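PDB 3FA4: 2,3-dimethylmalate lyase, which belongs to the phosphoenolpyruvate phosphomutase family of alpha/beta-barrel enzymes and carries a bound magnesium ion. Local coordinates for residues 96-101 against 145-150; 116-121 against 130-135. All coordinates share one frame; numbering follows the deposited sequence.

How the contacts relate
Both contacts use helix 134-151, contact 1 through a later part of it and contact 2 through its start and the residues leading into it. Their centres lie 19 Å apart, and their nearest atoms stay about 7 Å from each other. Contact 1 is buried: two neighbouring helices on the outside of the barrel meet through alanine and threonine side chains, with no hydrogen bond between them. Contact 2 is at the surface, where two loop segments between strand 111-114 and the helix are joined by backbone hydrogen bonds, with aliphatic side chains beside them and Gln117 reaching to about 7 Å from the magnesium ion.

Contact 1: residues 96-101 against 145-150; sequences MVARTT and VQARQR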
ATOM      1  N   MET B  96      -3.772 -18.398   2.801  1.00 38.46           N
ATOM      2  CA  MET B  96      -4.268 -17.044   2.898  1.00 36.85           C
ATOM      3  C   MET B  96      -4.952 -16.747   4.208  1.00 37.07           C
ATOM      4  O   MET B  96      -4.793 -15.668   4.750  1.00 38.78           O
ATOM      5  CB  MET B  96      -5.128 -16.683   1.694  1.00 36.50           C
ATOM      6  CG  MET B  96      -4.283 -16.366   0.421  1.00 36.31           C
ATOM      7  SD  MET B  96      -3.268 -14.846   0.454  1.00 37.35           S
ATOM      8  CE  MET B  96      -1.819 -15.607   1.026  1.00 42.97           C
ATOM      9  N   VAL B  97      -5.701 -17.682   4.751  1.00 36.39           N
ATOM     10  CA  VAL B  97      -6.203 -17.500   6.142  1.00 35.64           C
ATOM     11  C   VAL B  97      -5.093 -17.214   7.191  1.00 35.32           C
ATOM     12  O   VAL B  97      -5.248 -16.326   8.028  1.00 36.17           O
ATOM     13  CB  VAL B  97      -7.118 -18.654   6.560  1.00 33.81           C
ATOM     14  CG1 VAL B  97      -7.781 -18.330   7.864  1.00 36.84           C
ATOM     15  CG2 VAL B  97      -8.155 -18.876   5.487  1.00 30.45           C
ATOM     16  N   ALA B  98      -3.997 -17.958   7.109  1.00 35.79           N
ATOM     17  CA  ALA B  98      -2.866 -17.944   8.044  1.00 35.81           C
ATOM     18  C   ALA B  98      -2.181 -16.601   8.008  1.00 36.24           C
ATOM     19  O   ALA B  98      -1.873 -15.998   9.075  1.00 36.06           O
ATOM     20  CB  ALA B  98      -1.846 -19.016   7.632  1.00 35.99           C
ATOM     21  N   ARG B  99      -1.898 -16.183   6.773  1.00 35.47           N
ATOM     22  CA  ARG B  99      -1.362 -14.854   6.443  1.00 35.02           C
ATOM     23  C   ARG B  99      -2.181 -13.715   6.966  1.00 34.54           C
ATOM     24  O   ARG B  99      -1.620 -12.764   7.472  1.00 34.61           O
ATOM     25  CB  ARG B  99      -1.181 -14.690   4.939  1.00 33.55           C
ATOM     26  CG  ARG B  99      -0.017 -15.491   4.435  1.00 37.15           C
ATOM     27  CD  ARG B  99       0.393 -15.160   2.974  1.00 38.49           C
ATOM     28  NE  ARG B  99       0.748 -13.751   2.718  1.00 37.19           N
ATOM     29  CZ  ARG B  99       1.999 -13.289   2.619  1.00 37.87           C
ATOM     30  NH1 ARG B  99       3.020 -14.096   2.814  1.00 37.15           N
ATOM     31  NH2 ARG B  99       2.251 -11.988   2.389  1.00 42.20           N
ATOM     32  N   THR B 100      -3.503 -13.794   6.821  1.00 34.88           N
ATOM     33  CA  THR B 100      -4.443 -12.779   7.343  1.00 34.11           C
ATOM     34  C   THR B 100      -4.367 -12.769   8.890  1.00 33.73           C
ATOM     35  O   THR B 100      -4.379 -11.740   9.522  1.00 33.12           O
ATOM     36  CB  THR B 100      -5.889 -13.189   6.986  1.00 34.06           C
ATOM     37  OG1 THR B 100      -6.051 -13.289   5.590  1.00 33.06           O
ATOM     38  CG2 THR B 100      -6.983 -12.229   7.629  1.00 34.97           C
ATOM     39  N   THR B 101      -4.304 -13.960   9.460  1.00 33.62           N
ATOM     40  CA  THR B 101      -4.316 -14.158  10.935  1.00 33.81           C
ATOM     41  C   THR B 101      -3.059 -13.512  11.529  1.00 34.15           C
ATOM     42  O   THR B 101      -3.173 -12.789  12.467  1.00 33.10           O
ATOM     43  CB  THR B 101      -4.447 -15.652  11.276  1.00 33.38           C
ATOM     44  OG1 THR B 101      -5.663 -16.175  10.691  1.00 35.11           O
ATOM     45  CG2 THR B 101      -4.468 -15.928  12.797  1.00 32.19           C
ATOM     46  N   VAL B 145      -6.914 -20.737  13.672  1.00 34.86           N
ATOM     47  CA  VAL B 145      -6.530 -21.254  15.006  1.00 34.43           C
ATOM     48  C   VAL B 145      -5.093 -21.764  14.988  1.00 35.08           C
ATOM     49  O   VAL B 145      -4.316 -21.461  15.873  1.00 37.16           O
ATOM     50  CB  VAL B 145      -7.563 -22.320  15.472  1.00 33.78           C
ATOM     51  CG1 VAL B 145      -7.240 -22.906  16.842  1.00 33.83           C
ATOM     52  CG2 VAL B 145      -8.991 -21.718  15.391  1.00 32.57           C
ATOM     53  N   GLN B 146      -4.697 -22.504  13.974  1.00 35.39           N
ATOM     54  CA  GLN B 146      -3.340 -22.999  13.971  1.00 34.81           C
ATOM     55  C   GLN B 146      -2.307 -21.910  13.676  1.00 34.47           C
ATOM     56  O   GLN B 146      -1.177 -21.946  14.198  1.00 34.77           O
ATOM     57  CB  GLN B 146      -3.192 -24.146  12.990  1.00 35.84           C
ATOM     58  CG  GLN B 146      -4.027 -25.398  13.365  1.00 36.00           C
ATOM     59  CD  GLN B 146      -4.036 -26.404  12.221  1.00 36.60           C
ATOM     60  OE1 GLN B 146      -3.627 -26.073  11.108  1.00 38.93           O
ATOM     61  NE2 GLN B 146      -4.507 -27.600  12.477  1.00 30.02           N
ATOM     62  N   ALA B 147      -2.694 -20.934  12.871  1.00 33.07           N
ATOM     63  CA  ALA B 147      -1.818 -19.815  12.535  1.00 32.64           C
ATOM     64  C   ALA B 147      -1.481 -18.984  13.735  1.00 33.51           C
ATOM     65  O   ALA B 147      -0.338 -18.685  13.903  1.00 34.60           O
ATOM     66  CB  ALA B 147      -2.449 -18.923  11.433  1.00 32.03           C
ATOM     67  N   ARG B 148      -2.474 -18.584  14.539  1.00 33.67           N
ATOM     68  CA  ARG B 148      -2.264 -17.737  15.709  1.00 34.13           C
ATOM     69  C   ARG B 148      -1.560 -18.532  16.760  1.00 34.24           C
ATOM     70  O   ARG B 148      -0.753 -18.015  17.489  1.00 34.69           O
ATOM     71  CB  ARG B 148      -3.587 -17.167  16.246  1.00 33.33           C
ATOM     72  CG  ARG B 148      -4.345 -18.126  17.147  1.00 33.46           C
ATOM     73  CD  ARG B 148      -5.687 -17.533  17.664  1.00 32.75           C
ATOM     74  NE  ARG B 148      -6.405 -18.501  18.493  1.00 36.18           N
ATOM     75  CZ  ARG B 148      -6.151 -18.738  19.784  1.00 35.36           C
ATOM     76  NH1 ARG B 148      -5.201 -18.072  20.415  1.00 36.34           N
ATOM     77  NH2 ARG B 148      -6.861 -19.633  20.449  1.00 33.80           N
ATOM     78  N   GLN B 149      -1.871 -19.810  16.844  1.00 36.22           N
ATOM     79  CA  GLN B 149      -1.088 -20.772  17.656  1.00 37.70           C
ATOM     80  C   GLN B 149       0.439 -20.841  17.330  1.00 36.95           C
ATOM     81  O   GLN B 149       1.292 -20.905  18.213  1.00 36.16           O
ATOM     82  CB  GLN B 149      -1.732 -22.176  17.561  1.00 37.81           C
ATOM     83  CG  GLN B 149      -2.866 -22.406  18.651  1.00 43.16           C
ATOM     84  CD  GLN B 149      -3.765 -23.685  18.493  1.00 41.21           C
ATOM     85  OE1 GLN B 149      -3.601 -24.532  17.586  1.00 45.61           O
ATOM     86  NE2 GLN B 149      -4.726 -23.792  19.382  1.00 40.55           N
ATOM     87  N   ARG B 150       0.802 -20.855  16.063  1.00 36.80           N
ATOM     88  CA  ARG B 150       2.192 -20.817  15.658  1.00 36.54           C
ATOM     89  C   ARG B 150       2.931 -19.612  16.191  1.00 36.83           C
ATOM     90  O   ARG B 150       4.052 -19.705  16.610  1.00 37.40           O
ATOM     91  CB  ARG B 150       2.291 -20.805  14.152  1.00 37.41           C
ATOM     92  CG  ARG B 150       2.594 -22.092  13.500  1.00 37.19           C
ATOM     93  CD  ARG B 150       2.451 -21.976  12.019  1.00 41.69           C
ATOM     94  NE  ARG B 150       1.507 -22.938  11.508  1.00 41.25           N
ATOM     95  CZ  ARG B 150       0.590 -22.711  10.598  1.00 40.55           C
ATOM     96  NH1 ARG B 150       0.460 -21.545  10.028  1.00 36.34           N
ATOM     97  NH2 ARG B 150      -0.179 -23.701  10.238  1.00 43.59           N
TER
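The methyl group of Ala147 lies at the centre of this helix contact, between Ala98 and Thr101. Its CB sits 3.6 Å from Ala98 CA, and the two alanine methyls meet with Ala98 CB 3.8 Å from Ala147 CB. Towards the later end of 96-101 the same Ala147 CB rests against Thr101 CB at 3.8 Å. Such small residues let the axes of the two segments approach to 8.5 Å, crossing at -46°.

Beside the alanine pair, Thr101 meets Arg148 at an angle, placing CG2 3.8 Å from Arg148 CB. The threonine branches divide the work: CG2 lies opposite the backbone N and faces the other helix, while OG1 turns back along its own helix to donate to Val97 O at 2.7 Å. That hydroxyl approaches from above the carbonyl plane, on the face opposite the one used by Thr101 N, so Val97 O is gripped twice and the polar atom of this buried side chain is satisfied locally. Only the base of Arg148 takes part; its extended chain leads off to a hydrogen bond between NH1 and Ser153 O. Arg150 bends at chi3 (-123°) and folds back over its own helix. One face of its guanidinium covers the Gln146 O and Ala147 N region, off-centre, and Ala98 CB lies at the edge, 4.2 Å from NH1.

Farther out, Val97 packs on Ile114 and Thr101 on Phe112, both of strand 111-114. Met96 and Arg99 touch Ile61 and His54 of the second subunit, whereas Gln146 and Arg150 reach the third, Gln146 by a hydrogen bond to its Gln289 O. Helices 94-107 and 134-151 follow the adjacent parallel strands 83-86 and 111-114, and their close pairing over the sheet is that of consecutive beta-alpha units in a TIM barrel.

Contact 2: residues 116-121 against 130-135; sequences DQVQTK and ILVDTD
The carboxylate of Asp116 lies with one face over the Leu131 methyls, CD2 coming to 3.6 Å from Asp116 OD1 and CD1 standing farther to the side. Polar partners from elsewhere in the chain take its oxygens: Asp162 N binds OD1, while Thr161 OG1 and the guanidinium of Arg175 share OD2. Three such bonds, the one to Arg175 outside the two segments being a salt bridge, fix the rotation of the carboxylate. At the amide of Gln117, OE1 lies 3.7 Å from Ile130 N, a contact and not a hydrogen bond; its NE2 donates to Glu115.

The backbones pair antiparallel around a single bridge, Gln117 with Leu131, a non-hydrogen-bonded pair. Bonds flank it on both sides: Val132 N gives a nearly straight one (171°) to Asp116 O at 2.8 Å, and Val118 N reaches Ile130 O at 3.0 Å. A CA-H...O contact from Gln117 CA to Ile130 O, 3.4 Å, adds to the second.

This bridge closes the base of the excursion between strand 111-114 and helix 134-151 of the barrel. Residues 122-128 within it are not modelled, consistent with the mobile active-site loop known from relatives in this family.

The side chains of Val118 and Ile130 run alongside each other in the same direction. With CG1 of Val118 opposite its backbone N (chi1 179°), CG2 is left to meet Ile130 CG2 at 4.0 Å and, more loosely, Val132 CG2. Arg140 of the helix binds Gln117 O, and Asp133 caps the start of that helix with its side chain.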
ATOM      1  N   ASP B 116     -18.585 -18.464   6.044  1.00 37.35           N
ATOM      2  CA  ASP B 116     -18.669 -19.705   5.247  1.00 36.52           C
ATOM      3  C   ASP B 116     -19.086 -19.485   3.749  1.00 36.35           C
ATOM      4  O   ASP B 116     -19.370 -20.439   3.007  1.00 34.72           O
ATOM      5  CB  ASP B 116     -19.549 -20.740   5.968  1.00 36.21           C
ATOM      6  CG  ASP B 116     -20.887 -20.190   6.350  1.00 35.92           C
ATOM      7  OD1 ASP B 116     -21.090 -18.963   6.190  1.00 38.91           O
ATOM      8  OD2 ASP B 116     -21.735 -20.968   6.805  1.00 35.83           O
ATOM      9  N   GLN B 117     -19.062 -18.221   3.332  1.00 36.63           N
ATOM     10  CA  GLN B 117     -19.366 -17.854   1.969  1.00 40.14           C
ATOM     11  C   GLN B 117     -18.199 -18.162   1.041  1.00 40.96           C
ATOM     12  O   GLN B 117     -17.084 -18.456   1.495  1.00 41.57           O
ATOM     13  CB  GLN B 117     -19.758 -16.372   1.869  1.00 40.57           C
ATOM     14  CG  GLN B 117     -21.052 -16.013   2.607  1.00 42.95           C
ATOM     15  CD  GLN B 117     -21.687 -14.744   2.059  1.00 44.60           C
ATOM     16  OE1 GLN B 117     -22.362 -14.771   1.060  1.00 44.75           O
ATOM     17  NE2 GLN B 117     -21.479 -13.645   2.723  1.00 47.57           N
ATOM     18  N   VAL B 118     -18.498 -18.152  -0.256  1.00 42.04           N
ATOM     19  CA  VAL B 118     -17.497 -18.295  -1.309  1.00 43.04           C
ATOM     20  C   VAL B 118     -16.777 -16.949  -1.404  1.00 43.27           C
ATOM     21  O   VAL B 118     -17.349 -15.893  -1.091  1.00 41.85           O
ATOM     22  CB  VAL B 118     -18.127 -18.687  -2.650  1.00 42.51           C
ATOM     23  CG1 VAL B 118     -17.061 -18.794  -3.712  1.00 47.06           C
ATOM     24  CG2 VAL B 118     -18.748 -20.034  -2.543  1.00 41.28           C
ATOM     25  N   GLN B 119     -15.500 -16.998  -1.778  1.00 43.88           N
ATOM     26  CA  GLN B 119     -14.720 -15.791  -1.847  1.00 45.40           C
ATOM     27  C   GLN B 119     -15.408 -14.748  -2.725  1.00 47.38           C
ATOM     28  O   GLN B 119     -15.601 -13.591  -2.272  1.00 48.63           O
ATOM     29  CB  GLN B 119     -13.347 -16.078  -2.422  1.00 44.13           C
ATOM     30  CG  GLN B 119     -12.373 -14.949  -2.166  1.00 42.99           C
ATOM     31  CD  GLN B 119     -10.965 -15.397  -2.483  1.00 46.50           C
ATOM     32  OE1 GLN B 119     -10.719 -16.620  -2.710  1.00 43.78           O
ATOM     33  NE2 GLN B 119     -10.006 -14.430  -2.464  1.00 42.71           N
ATOM     34  N   THR B 120     -15.813 -15.197  -3.935  1.00 49.63           N
ATOM     35  CA  THR B 120     -16.169 -14.357  -5.097  1.00 51.14           C
ATOM     36  C   THR B 120     -17.658 -14.035  -5.287  1.00 52.87           C
ATOM     37  O   THR B 120     -18.165 -12.978  -4.748  1.00 53.97           O
ATOM     38  CB  THR B 120     -15.763 -15.072  -6.391  1.00 51.86           C
ATOM     39  OG1 THR B 120     -16.221 -16.464  -6.332  1.00 52.76           O
ATOM     40  CG2 THR B 120     -14.244 -14.938  -6.590  1.00 49.04           C
ATOM     41  N   LYS B 121     -18.330 -14.922  -6.061  1.00 52.68           N
ATOM     42  CA  LYS B 121     -19.746 -14.803  -6.493  1.00 52.98           C
ATOM     43  C   LYS B 121     -19.804 -14.033  -7.820  1.00 52.85           C
ATOM     44  O   LYS B 121     -19.476 -14.606  -8.877  1.00 52.76           O
ATOM     45  CB  LYS B 121     -20.675 -14.186  -5.415  1.00 52.26           C
ATOM     46  N   ILE B 130     -23.908 -16.988  -1.523  1.00 43.63           N
ATOM     47  CA  ILE B 130     -23.470 -18.338  -1.957  1.00 41.63           C
ATOM     48  C   ILE B 130     -22.494 -18.995  -0.967  1.00 40.57           C
ATOM     49  O   ILE B 130     -21.478 -18.407  -0.581  1.00 40.24           O
ATOM     50  CB  ILE B 130     -22.790 -18.267  -3.311  1.00 40.79           C
ATOM     51  CG1 ILE B 130     -23.652 -17.452  -4.291  1.00 40.65           C
ATOM     52  CG2 ILE B 130     -22.490 -19.701  -3.849  1.00 42.85           C
ATOM     53  CD1 ILE B 130     -24.781 -18.284  -5.017  1.00 40.82           C
ATOM     54  N   LEU B 131     -22.771 -20.235  -0.591  1.00 39.72           N
ATOM     55  CA  LEU B 131     -22.024 -20.830   0.536  1.00 39.35           C
ATOM     56  C   LEU B 131     -21.086 -21.923   0.130  1.00 39.22           C
ATOM     57  O   LEU B 131     -21.300 -22.579  -0.858  1.00 39.48           O
ATOM     58  CB  LEU B 131     -22.991 -21.377   1.563  1.00 38.52           C
ATOM     59  CG  LEU B 131     -23.767 -20.430   2.455  1.00 36.67           C
ATOM     60  CD1 LEU B 131     -24.208 -21.319   3.537  1.00 37.41           C
ATOM     61  CD2 LEU B 131     -22.904 -19.411   3.056  1.00 35.62           C
ATOM     62  N   VAL B 132     -20.036 -22.112   0.914  1.00 40.14           N
ATOM     63  CA  VAL B 132     -19.063 -23.211   0.701  1.00 39.57           C
ATOM     64  C   VAL B 132     -19.373 -24.377   1.674  1.00 39.69           C
ATOM     65  O   VAL B 132     -19.881 -24.141   2.822  1.00 39.83           O
ATOM     66  CB  VAL B 132     -17.615 -22.605   0.858  1.00 39.86           C
ATOM     67  CG1 VAL B 132     -17.000 -22.888   2.197  1.00 39.22           C
ATOM     68  CG2 VAL B 132     -16.711 -23.047  -0.264  1.00 38.96           C
ATOM     69  N   ASP B 133     -19.120 -25.616   1.246  1.00 38.77           N
ATOM     70  CA  ASP B 133     -19.423 -26.800   2.078  1.00 38.67           C
ATOM     71  C   ASP B 133     -18.787 -26.655   3.467  1.00 38.24           C
ATOM     72  O   ASP B 133     -17.882 -25.855   3.625  1.00 36.91           O
ATOM     73  CB  ASP B 133     -18.887 -28.034   1.412  1.00 39.17           C
ATOM     74  CG  ASP B 133     -17.421 -27.933   1.193  1.00 41.90           C
ATOM     75  OD1 ASP B 133     -16.973 -27.134   0.312  1.00 42.08           O
ATOM     76  OD2 ASP B 133     -16.712 -28.603   1.955  1.00 43.65           O
ATOM     77  N   THR B 134     -19.277 -27.407   4.463  1.00 38.03           N
ATOM     78  CA  THR B 134     -18.863 -27.228   5.846  1.00 37.16           C
ATOM     79  C   THR B 134     -17.427 -27.578   6.021  1.00 37.41           C
ATOM     80  O   THR B 134     -16.749 -26.928   6.805  1.00 38.08           O
ATOM     81  CB  THR B 134     -19.730 -28.047   6.850  1.00 37.26           C
ATOM     82  OG1 THR B 134     -21.112 -27.642   6.760  1.00 35.23           O
ATOM     83  CG2 THR B 134     -19.295 -27.794   8.270  1.00 37.44           C
ATOM     84  N   ASP B 135     -16.965 -28.615   5.314  1.00 37.57           N
ATOM     85  CA  ASP B 135     -15.552 -29.076   5.342  1.00 37.44           C
ATOM     86  C   ASP B 135     -14.571 -27.983   5.008  1.00 37.54           C
ATOM     87  O   ASP B 135     -13.652 -27.680   5.780  1.00 38.18           O
ATOM     88  CB  ASP B 135     -15.342 -30.221   4.360  1.00 37.81           C
ATOM     89  CG  ASP B 135     -15.510 -31.607   5.010  1.00 39.80           C
ATOM     90  OD1 ASP B 135     -16.057 -31.714   6.150  1.00 43.39           O
ATOM     91  OD2 ASP B 135     -15.071 -32.603   4.387  1.00 41.32           O
TER